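Local atomic coordinates of periplasmic binding protein (Pseudomonas aeruginosa, PDB entry 2R79), a protein that binds heme in the periplasm, ligating its iron, and probably delivers it to a transporter of the inner membrane for uptake. Residues A129-A134 with A258-A263. Numbering follows the deposited sequence.
Sequences ADWIAA and AFYPSA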
# COMPACT_ATOMS: atom_id res chain seq x y z
N ALA A 129 -12.78 -26.61 21.44
CA ALA A 129 -12.64 -28.02 21.79
C ALA A 129 -13.66 -28.91 21.08
O ALA A 129 -13.35 -30.03 20.70
CB ALA A 129 -12.77 -28.20 23.31
N ASP A 130 -14.88 -28.41 20.92
CA ASP A 130 -15.91 -29.17 20.24
C ASP A 130 -15.59 -29.30 18.75
O ASP A 130 -15.85 -30.34 18.14
CB ASP A 130 -17.27 -28.49 20.41
CG ASP A 130 -17.90 -28.78 21.77
OD1 ASP A 130 -17.25 -29.43 22.62
OD2 ASP A 130 -19.06 -28.35 21.99
N TRP A 131 -15.04 -28.23 18.17
CA TRP A 131 -14.68 -28.24 16.75
C TRP A 131 -13.58 -29.27 16.54
O TRP A 131 -13.58 -30.03 15.57
CB TRP A 131 -14.18 -26.85 16.35
CG TRP A 131 -13.77 -26.71 14.93
CD1 TRP A 131 -14.54 -26.30 13.89
CD2 TRP A 131 -12.47 -26.98 14.39
NE1 TRP A 131 -13.80 -26.28 12.73
CE2 TRP A 131 -12.53 -26.69 13.00
CE3 TRP A 131 -11.26 -27.42 14.93
CZ2 TRP A 131 -11.42 -26.84 12.16
CZ3 TRP A 131 -10.15 -27.57 14.08
CH2 TRP A 131 -10.25 -27.28 12.72
N ILE A 132 -12.63 -29.31 17.47
CA ILE A 132 -11.53 -30.26 17.39
C ILE A 132 -12.05 -31.70 17.49
O ILE A 132 -11.63 -32.57 16.73
CB ILE A 132 -10.48 -30.00 18.49
CG1 ILE A 132 -9.75 -28.68 18.20
CG2 ILE A 132 -9.48 -31.15 18.56
CD1 ILE A 132 -8.82 -28.22 19.28
N ALA A 133 -12.96 -31.95 18.43
CA ALA A 133 -13.51 -33.28 18.61
C ALA A 133 -14.12 -33.78 17.31
O ALA A 133 -13.91 -34.93 16.92
CB ALA A 133 -14.58 -33.26 19.71
N ALA A 134 -14.86 -32.92 16.63
CA ALA A 134 -15.48 -33.28 15.37
C ALA A 134 -14.44 -33.49 14.28
O ALA A 134 -14.59 -34.38 13.43
CB ALA A 134 -16.46 -32.20 14.95
N ALA A 258 -4.95 -25.05 10.52
CA ALA A 258 -3.73 -25.52 9.86
C ALA A 258 -3.43 -26.97 10.27
O ALA A 258 -2.87 -27.74 9.49
CB ALA A 258 -2.55 -24.63 10.24
N PHE A 259 -3.80 -27.34 11.51
CA PHE A 259 -3.57 -28.68 12.03
C PHE A 259 -4.56 -29.72 11.48
O PHE A 259 -4.23 -30.91 11.39
CB PHE A 259 -3.64 -28.67 13.56
CG PHE A 259 -2.48 -27.94 14.22
CD1 PHE A 259 -2.55 -27.59 15.57
CD2 PHE A 259 -1.33 -27.62 13.51
CE1 PHE A 259 -1.49 -26.93 16.19
CE2 PHE A 259 -0.26 -26.96 14.12
CZ PHE A 259 -0.34 -26.61 15.47
N TYR A 260 -5.76 -29.28 11.12
CA TYR A 260 -6.79 -30.16 10.55
C TYR A 260 -7.28 -29.49 9.27
O TYR A 260 -8.40 -28.99 9.22
CB TYR A 260 -7.97 -30.33 11.51
CG TYR A 260 -7.60 -30.97 12.82
CD1 TYR A 260 -7.10 -30.21 13.87
CD2 TYR A 260 -7.68 -32.35 12.98
CE1 TYR A 260 -6.68 -30.81 15.06
CE2 TYR A 260 -7.27 -32.96 14.15
CZ TYR A 260 -6.77 -32.19 15.19
OH TYR A 260 -6.37 -32.79 16.36
N PRO A 261 -6.45 -29.49 8.22
CA PRO A 261 -6.79 -28.88 6.93
C PRO A 261 -8.04 -29.40 6.24
O PRO A 261 -8.59 -28.72 5.37
CB PRO A 261 -5.52 -29.09 6.11
CG PRO A 261 -4.97 -30.36 6.66
CD PRO A 261 -5.16 -30.20 8.15
N SER A 262 -8.48 -30.60 6.61
CA SER A 262 -9.67 -31.20 6.01
C SER A 262 -10.94 -30.91 6.78
O SER A 262 -11.92 -31.65 6.68
CB SER A 262 -9.51 -32.71 5.90
OG SER A 262 -8.44 -33.03 5.03
N ALA A 263 -10.93 -29.84 7.57
CA ALA A 263 -12.12 -29.46 8.32
C ALA A 263 -12.42 -28.01 7.99
O ALA A 263 -11.50 -27.23 7.77
CB ALA A 263 -11.86 -29.61 9.81
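Tyr260 OH is gripped by two groups, the carbonyl O of Gly172 and NE2 of Gln136, and the same oxygen lies 4.1 Å from the CG2 methyl of Ile132, whose side chain crosses the tyrosine at about a right angle. Further back along the phenol ring, Trp131 comes alongside: its CZ3 is 4.0 Å from Tyr260 CD1, and its CH2 is equally close to Tyr260 CB. With CG anti to the backbone N (chi1 180°), the indole reaches out from helix 111-135 so that its six-membered ring does the touching. Ala263 meets this same end of the ring, its CB 3.7 Å from Trp131 CZ2. Tyr260 leaves the helical path at the end of helix 248-259 and opens a type I beta turn, closed by Ala263 N to Tyr260 O (3.1 Å), which brings Ala263 to the same indole. Beyond the turn, the O of Lys264 takes a hydrogen bond from Trp131 NE1. The contact lies well away from the heme pocket. No hydrogen bond links the two segments directly; apolar packing joins them, while the hydrogen bonds of Tyr260 OH and Trp131 NE1 satisfy both polar atoms and should hold the two rings in place.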